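Local coordinates for protein acetylxylan esterase A (Aspergillus awamori, PDB 5X6S) that catalyses the removal of acetyl side groups from the backbone of acetylated xylans and xylo-oligosaccharides, at residues A[101-105]-A[106-110]; A[158-162]-A[163-167]; A[255-258]-A[259-263]. One frame throughout, in Å; residues are numbered along the deposited sequence.

Contact 1 of 3, residues A[101-105]-A[106-110]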
loop_
_atom_site.group_PDB
_atom_site.type_symbol
_atom_site.label_atom_id
_atom_site.label_comp_id
_atom_site.label_asym_id
_atom_site.label_seq_id
_atom_site.Cartn_x
_atom_site.Cartn_y
_atom_site.Cartn_z
ATOM N N TRP A 101 11.436 6.558 -2.101
ATOM C CA TRP A 101 12.691 7.103 -1.552
ATOM C C TRP A 101 12.381 7.906 -0.284
ATOM O O TRP A 101 13.068 7.753 0.731
ATOM C CB TRP A 101 13.409 8.009 -2.549
ATOM C CG TRP A 101 14.728 8.544 -2.068
ATOM C CD1 TRP A 101 15.970 7.935 -2.150
ATOM C CD2 TRP A 101 14.927 9.749 -1.348
ATOM N NE1 TRP A 101 16.915 8.719 -1.565
ATOM C CE2 TRP A 101 16.314 9.845 -1.069
ATOM C CE3 TRP A 101 14.076 10.770 -0.924
ATOM C CZ2 TRP A 101 16.855 10.926 -0.382
ATOM C CZ3 TRP A 101 14.610 11.837 -0.271
ATOM C CH2 TRP A 101 15.993 11.899 0.021
ATOM N N THR A 102 11.338 8.731 -0.350
ATOM C CA THR A 102 10.974 9.613 0.743
ATOM C C THR A 102 10.426 8.791 1.936
ATOM O O THR A 102 10.764 9.089 3.115
ATOM C CB THR A 102 9.918 10.646 0.285
ATOM O OG1 THR A 102 10.451 11.411 -0.812
ATOM C CG2 THR A 102 9.498 11.592 1.427
ATOM N N ILE A 103 9.635 7.754 1.638
ATOM C CA ILE A 103 9.126 6.860 2.703
ATOM C C ILE A 103 10.296 6.336 3.511
ATOM O O ILE A 103 10.331 6.459 4.777
ATOM C CB ILE A 103 8.263 5.701 2.184
ATOM C CG1 ILE A 103 6.912 6.251 1.650
ATOM C CG2 ILE A 103 8.024 4.683 3.331
ATOM C CD1 ILE A 103 6.123 5.268 0.790
ATOM N N SER A 104 11.263 5.748 2.823
ATOM C CA SER A 104 12.408 5.197 3.544
ATOM C C SER A 104 13.302 6.246 4.184
ATOM O O SER A 104 13.704 6.102 5.352
ATOM C CB SER A 104 13.219 4.297 2.631
ATOM O OG SER A 104 14.337 3.814 3.343
ATOM N N LYS A 105 13.635 7.309 3.463
ATOM C CA LYS A 105 14.591 8.282 3.992
ATOM C C LYS A 105 14.074 8.966 5.268
ATOM O O LYS A 105 14.850 9.194 6.228
ATOM C CB LYS A 105 15.007 9.311 2.953
ATOM C CG LYS A 105 15.887 10.446 3.489
ATOM C CD LYS A 105 17.382 10.117 3.433
ATOM C CE LYS A 105 18.243 11.314 3.912
ATOM N NZ LYS A 105 18.167 12.495 2.984
ATOM N N TYR A 106 12.767 9.258 5.301
ATOM C CA TYR A 106 12.208 10.008 6.425
ATOM C C TYR A 106 11.343 9.203 7.368
ATOM O O TYR A 106 10.778 9.746 8.257
ATOM C CB TYR A 106 11.467 11.260 5.930
ATOM C CG TYR A 106 12.392 12.253 5.299
ATOM C CD1 TYR A 106 12.694 12.194 3.977
ATOM C CD2 TYR A 106 13.001 13.274 6.071
ATOM C CE1 TYR A 106 13.586 13.116 3.398
ATOM C CE2 TYR A 106 13.897 14.189 5.504
ATOM C CZ TYR A 106 14.183 14.102 4.180
ATOM O OH TYR A 106 15.037 15.001 3.605
ATOM N N GLY A 107 11.247 7.903 7.184
ATOM C CA GLY A 107 10.375 7.106 8.010
ATOM C C GLY A 107 8.953 7.592 7.872
ATOM O O GLY A 107 8.196 7.601 8.832
ATOM N N ALA A 108 8.547 7.966 6.663
ATOM C CA ALA A 108 7.174 8.407 6.419
ATOM C C ALA A 108 6.188 7.265 6.470
ATOM O O ALA A 108 6.548 6.126 6.243
ATOM C CB ALA A 108 7.078 9.125 5.079
ATOM N N ASP A 109 4.926 7.559 6.767
ATOM C CA ASP A 109 3.936 6.515 6.923
ATOM C C ASP A 109 3.366 6.183 5.552
ATOM O O ASP A 109 2.708 7.005 4.904
ATOM C CB ASP A 109 2.879 6.938 7.929
ATOM C CG ASP A 109 1.927 5.854 8.318
ATOM O OD1 ASP A 109 1.593 4.988 7.493
ATOM O OD2 ASP A 109 1.428 5.922 9.467
ATOM N N SER A 110 3.638 4.955 5.074
ATOM C CA SER A 110 3.228 4.577 3.725
ATOM C C SER A 110 1.728 4.450 3.521
ATOM O O SER A 110 1.279 4.445 2.402
ATOM C CB SER A 110 3.978 3.337 3.200
ATOM O OG SER A 110 3.346 2.157 3.566
#
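Tyr-106 packs back on Trp-101, Thr-102 and Lys-105 where helix 91-106 of this alpha/beta-hydrolase ends, and the chain leaves helical geometry at Gly-107, whose phi is positive (60°). Two backbone hydrogen bonds mark this C-terminal end. Tyr-106 N donates to Thr-102 O (3.0 Å), still spanning four residues as within a helix. Ala-108 N reaches Ile-103 O at 3.0 Å across five residues, a wider span that shows the chain already curling over the last turn.

The side-chain contacts gather round the Tyr-106 ring. With CG anti to its own carbonyl carbon (chi1 -66°), the ring lies alongside the Lys-105 chain, both pointing the same way, and Lys-105 CG comes within 3.5 Å of Tyr-106 CE1. Trp-101 approaches at the tyrosine's edge, its CZ3 being 4.0 Å from Tyr-106 CE1, while Lys-105 CB sits above one face of the indole. Thr-102 O also meets the Tyr-106 edge, in the ring plane. The inner side of this turn faces the sheet: Thr-102 touches Ile-63 and Ile-65, and Tyr-106 touches Ile-21 and Val-23.

Beyond the helix the contacts are mostly apolar. Ala-108 directs its methyl back at the final turn, CB lying 3.9 Å from Ile-103 CA, and both residues also touch Ile-33 of strand 33-37. Ile-103 divides its branches between two partners: CG2 stands 3.6 Å from Ala-108 O, and CD1 ends 3.8 Å from Ser-110 CB.

Contact 2 of 3, residues A[158-162]-A[163-167]; sequences DGWNS and TCAQG. With NAG (2-acetamido-2-deoxy-beta-D-glucopyranose), chain C.
Turning CG of Asn-161 anti to the backbone N (chi1 -173°) and rotating its amide to chi2 -56° aims OD1 at Cys-164 N and leaves ND2 facing the sugar. Asn-161 is thereby the N-cap of the short helix 162-165. Cys-164 N donates to Asn-161 OD1 at 2.9 Å, in a fairly straight bond whose donor is tilted 28° from the amide carbonyl plane.

The first helical bond follows directly, Ala-165 N to Asn-161 O at 3.1 Å, in the carbonyl plane and almost linear. Gln-166 N to Ser-162 O (2.9 Å) continues the series. At the other end Gly-167 takes a positive phi and closes a Schellman motif, so the single turn is capped at both ends. The Ala-165 side of the helical turn meets the indole of Trp-160, which lies obliquely to the methyl, with Trp-160 NE1 3.6 Å from Ala-165 CB; Phe-150 meets the same tryptophan edge-to-face.

The glycan is attached on the other branch of the capping amide: Asn-161 ND2 is covalently bonded to C1 of the N-acetylglucosamine at 1.4 Å, within an Asn-Ser-Thr sequon completed by Thr-163. Cys-164 SG forms the disulfide with Cys-149, and the sugar is hydrogen-bonded to Cys-149 O and Asn-153 N.

Chemically, each half of the Asn-161 amide has its own task. The oxygen caps the helix, while the glycosylated nitrogen is hydrogen-bonded to Tyr-151 O; together they probably hold the amide's rotation, and with it the direction of the ND2-C1 bond.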
loop_
_atom_site.group_PDB
_atom_site.type_symbol
_atom_site.label_atom_id
_atom_site.label_comp_id
_atom_site.label_asym_id
_atom_site.label_seq_id
_atom_site.Cartn_x
_atom_site.Cartn_y
_atom_site.Cartn_z
ATOM N N ASP A 158 4.821 13.158 -23.953
ATOM C CA ASP A 158 4.419 14.537 -23.658
ATOM C C ASP A 158 3.661 15.154 -24.856
ATOM O O ASP A 158 3.833 16.333 -25.153
ATOM C CB ASP A 158 5.642 15.385 -23.289
ATOM C CG ASP A 158 5.288 16.800 -22.829
ATOM O OD1 ASP A 158 4.178 17.029 -22.299
ATOM O OD2 ASP A 158 6.172 17.679 -22.981
ATOM N N GLY A 159 2.806 14.347 -25.488
ATOM C CA GLY A 159 2.003 14.810 -26.630
ATOM C C GLY A 159 0.684 15.356 -26.129
ATOM O O GLY A 159 -0.002 14.708 -25.330
ATOM N N TRP A 160 0.332 16.564 -26.580
ATOM C CA TRP A 160 -0.984 17.152 -26.261
ATOM C C TRP A 160 -2.038 16.491 -27.147
ATOM O O TRP A 160 -1.860 16.434 -28.347
ATOM C CB TRP A 160 -0.966 18.687 -26.503
ATOM C CG TRP A 160 -2.231 19.406 -26.004
ATOM C CD1 TRP A 160 -3.387 19.673 -26.730
ATOM C CD2 TRP A 160 -2.457 19.974 -24.708
ATOM N NE1 TRP A 160 -4.306 20.324 -25.947
ATOM C CE2 TRP A 160 -3.762 20.540 -24.712
ATOM C CE3 TRP A 160 -1.699 20.043 -23.538
ATOM C CZ2 TRP A 160 -4.299 21.181 -23.601
ATOM C CZ3 TRP A 160 -2.235 20.655 -22.435
ATOM C CH2 TRP A 160 -3.530 21.218 -22.465
ATOM N N ASN A 161 -3.105 15.970 -26.561
ATOM C CA ASN A 161 -4.232 15.384 -27.331
ATOM C C ASN A 161 -5.402 16.382 -27.363
ATOM O O ASN A 161 -6.145 16.490 -26.419
ATOM C CB ASN A 161 -4.663 14.055 -26.703
ATOM C CG ASN A 161 -5.707 13.293 -27.515
ATOM O OD1 ASN A 161 -6.789 13.798 -27.835
ATOM N ND2 ASN A 161 -5.381 12.031 -27.822
ATOM N N SER A 162 -5.502 17.136 -28.456
ATOM C CA SER A 162 -6.603 18.105 -28.674
ATOM C C SER A 162 -7.995 17.521 -28.605
ATOM O O SER A 162 -8.898 18.153 -28.070
ATOM C CB SER A 162 -6.425 18.787 -30.031
ATOM O OG SER A 162 -5.239 19.555 -30.005
ATOM N N THR A 163 -8.205 16.320 -29.143
ATOM C CA THR A 163 -9.553 15.739 -29.110
ATOM C C THR A 163 -10.027 15.626 -27.656
ATOM O O THR A 163 -11.200 15.891 -27.322
ATOM C CB THR A 163 -9.585 14.342 -29.763
ATOM O OG1 THR A 163 -8.792 14.356 -30.962
ATOM C CG2 THR A 163 -10.949 13.986 -30.110
ATOM N N CYS A 164 -9.111 15.152 -26.795
ATOM C CA CYS A 164 -9.408 15.004 -25.369
ATOM C C CYS A 164 -9.643 16.369 -24.743
ATOM O O CYS A 164 -10.689 16.591 -24.141
ATOM C CB CYS A 164 -8.272 14.259 -24.646
ATOM S SG CYS A 164 -8.462 14.232 -22.875
ATOM N N ALA A 165 -8.687 17.275 -24.905
ATOM C CA ALA A 165 -8.740 18.614 -24.248
ATOM C C ALA A 165 -10.034 19.378 -24.648
ATOM O O ALA A 165 -10.669 20.047 -23.817
ATOM C CB ALA A 165 -7.520 19.418 -24.592
ATOM N N GLN A 166 -10.416 19.247 -25.919
ATOM C CA GLN A 166 -11.662 19.909 -26.410
ATOM C C GLN A 166 -12.937 19.299 -25.868
ATOM O O GLN A 166 -14.031 19.883 -26.038
ATOM C CB GLN A 166 -11.726 19.910 -27.937
ATOM C CG GLN A 166 -10.747 20.830 -28.627
ATOM C CD GLN A 166 -10.398 20.315 -30.017
ATOM O OE1 GLN A 166 -11.087 19.428 -30.575
ATOM N NE2 GLN A 166 -9.307 20.835 -30.581
ATOM N N GLY A 167 -12.838 18.133 -25.248
ATOM C CA GLY A 167 -13.993 17.465 -24.657
ATOM C C GLY A 167 -14.719 16.567 -25.664
ATOM O O GLY A 167 -15.907 16.233 -25.467
HETATM C C1 NAG C . -6.393 11.119 -28.280
HETATM C C2 NAG C . -5.831 10.047 -29.223
HETATM C C3 NAG C . -6.861 8.961 -29.539
HETATM C C4 NAG C . -7.467 8.373 -28.267
HETATM C C5 NAG C . -7.926 9.506 -27.329
HETATM C C6 NAG C . -8.335 8.959 -25.978
HETATM C C7 NAG C . -4.211 10.763 -30.921
HETATM C C8 NAG C . -3.993 11.542 -32.178
HETATM N N2 NAG C . -5.436 10.708 -30.448
HETATM O O3 NAG C . -6.222 7.974 -30.327
HETATM O O4 NAG C . -8.601 7.548 -28.473
HETATM O O5 NAG C . -6.961 10.532 -27.118
HETATM O O6 NAG C . -8.784 10.054 -25.193
HETATM O O7 NAG C . -3.241 10.229 -30.368
#

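Contact 3 of 3, residues A[255-258]-A[259-263]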
loop_
_atom_site.group_PDB
_atom_site.type_symbol
_atom_site.label_atom_id
_atom_site.label_comp_id
_atom_site.label_asym_id
_atom_site.label_seq_id
_atom_site.Cartn_x
_atom_site.Cartn_y
_atom_site.Cartn_z
ATOM N N THR A 255 -19.396 25.781 -10.865
ATOM C CA THR A 255 -20.071 26.604 -11.854
ATOM C C THR A 255 -19.530 28.023 -11.872
ATOM O O THR A 255 -19.381 28.664 -10.815
ATOM C CB THR A 255 -21.618 26.607 -11.617
ATOM O OG1 THR A 255 -22.095 25.265 -11.709
ATOM C CG2 THR A 255 -22.343 27.493 -12.629
ATOM N N GLY A 256 -19.209 28.472 -13.082
ATOM C CA GLY A 256 -18.653 29.790 -13.344
ATOM C C GLY A 256 -17.148 29.909 -13.216
ATOM O O GLY A 256 -16.605 30.999 -13.356
ATOM N N VAL A 257 -16.471 28.784 -12.933
ATOM C CA VAL A 257 -15.001 28.748 -12.792
ATOM C C VAL A 257 -14.382 28.108 -14.041
ATOM O O VAL A 257 -14.919 27.131 -14.616
ATOM C CB VAL A 257 -14.582 27.984 -11.486
ATOM C CG1 VAL A 257 -13.055 27.870 -11.320
ATOM C CG2 VAL A 257 -15.212 28.617 -10.256
ATOM N N GLY A 258 -13.298 28.703 -14.506
ATOM C CA GLY A 258 -12.562 28.192 -15.644
ATOM C C GLY A 258 -11.337 27.344 -15.270
ATOM O O GLY A 258 -11.366 26.556 -14.309
ATOM N N HIS A 259 -10.303 27.502 -16.066
ATOM C CA HIS A 259 -9.064 26.753 -15.904
ATOM C C HIS A 259 -8.090 27.538 -15.063
ATOM O O HIS A 259 -7.681 28.611 -15.484
ATOM C CB HIS A 259 -8.443 26.475 -17.278
ATOM C CG HIS A 259 -7.474 25.334 -17.274
ATOM N ND1 HIS A 259 -7.863 24.021 -17.115
ATOM C CD2 HIS A 259 -6.124 25.317 -17.382
ATOM C CE1 HIS A 259 -6.792 23.241 -17.135
ATOM N NE2 HIS A 259 -5.729 24.002 -17.311
ATOM N N THR A 260 -7.711 27.070 -13.873
ATOM C CA THR A 260 -8.188 25.852 -13.206
ATOM C C THR A 260 -9.076 26.236 -12.014
ATOM O O THR A 260 -9.213 27.416 -11.660
ATOM C CB THR A 260 -6.978 25.065 -12.606
ATOM O OG1 THR A 260 -6.246 25.936 -11.744
ATOM C CG2 THR A 260 -6.042 24.566 -13.674
ATOM N N VAL A 261 -9.676 25.239 -11.392
ATOM C CA VAL A 261 -10.321 25.406 -10.115
ATOM C C VAL A 261 -9.192 25.669 -9.104
ATOM O O VAL A 261 -8.246 24.869 -9.007
ATOM C CB VAL A 261 -11.103 24.147 -9.677
ATOM C CG1 VAL A 261 -11.642 24.308 -8.255
ATOM C CG2 VAL A 261 -12.252 23.806 -10.655
ATOM N N PRO A 262 -9.275 26.785 -8.373
ATOM C CA PRO A 262 -8.193 27.097 -7.398
ATOM C C PRO A 262 -8.102 26.000 -6.349
ATOM O O PRO A 262 -9.110 25.439 -5.980
ATOM C CB PRO A 262 -8.666 28.389 -6.695
ATOM C CG PRO A 262 -9.989 28.766 -7.316
ATOM C CD PRO A 262 -10.346 27.804 -8.417
ATOM N N ILE A 263 -6.900 25.737 -5.843
ATOM C CA ILE A 263 -6.699 24.720 -4.848
ATOM C C ILE A 263 -7.426 25.089 -3.560
ATOM O O ILE A 263 -7.339 26.222 -3.077
ATOM C CB ILE A 263 -5.186 24.607 -4.510
ATOM C CG1 ILE A 263 -4.381 24.137 -5.706
ATOM C CG2 ILE A 263 -4.976 23.676 -3.321
ATOM C CD1 ILE A 263 -2.882 24.303 -5.522
#
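Gly-258, Val-257 and His-259 carry most of this contact, a tight bend in the loop that presents the probable catalytic histidine of the alpha/beta-hydrolase fold. Val-257 supplies the apolar part. Its CG1, anti to the backbone N (chi1 178°), points into the bend. There Val-257 CG1 lies 3.9 Å from Val-261 CA. Val-257 CG1 is also 4.2 Å from Val-261 CG2. Pro-262 CD adds a third approach, 4.0 Å from Val-257 CG1. One methyl thus touches the returning chain at three points, and no hydrogen bond crosses between 255-258 and 259-263.

Gly-258 leads into the turn, which falls at His-259 and Thr-260. Gly-258 O faces the inside of the bend and comes to 3.3 Å from Thr-260 C, a close approach without a hydrogen bond. The peptide between His-259 and Thr-260 is cis, unusual where no proline follows, and it turns the chain just after the histidine.

The CB of His-259 points away from 255-258 yet lies 3.6 Å from Gly-258 C. The methyl Thr-260 CG2 sits 3.6 Å above the imidazole plane of His-259, over its centre, and so backs one face of the ring. Both ring nitrogens are engaged beyond the loop: NE2 is hydrogen-bonded to Ser-119 OG and ND1 to Asp-202 OD2, geometry consistent with a Ser-His-Asp charge relay, Ser-119 being the active-site serine by similarity.

The loop runs from strand 249-254 to helix 265-272. Val-257, Val-261 and Pro-262 all lean on Tyr-240 of strand 240-246, whereas Val-261 and Ile-263 reach Tyr-142 of strand 138-142, so the bend rests on two strands of the sheet that have 193-199 and 249-254 between them.

In the fold
Contact 1 lies on the opposite side of the chain's centre from contacts 2 and 3, with centres 35 Å and 33 Å away. It is partly buried, joining a helix end to the sheet through aromatic and aliphatic packing. Contact 2 is also partly buried, but combines amide capping with a disulfide and a glycan. Both finish a helix with a glycine of positive phi; contact 2 closes in a Schellman motif, while in contact 1 Ala-108 N hydrogen-bonds back to Ile-103 O. Contact 3 is a surface bend with no hydrogen bond between its two segments. It approaches contact 2 to about 6 Å between nearest atoms, and both come close to Ser-119, through His-259 and Trp-160.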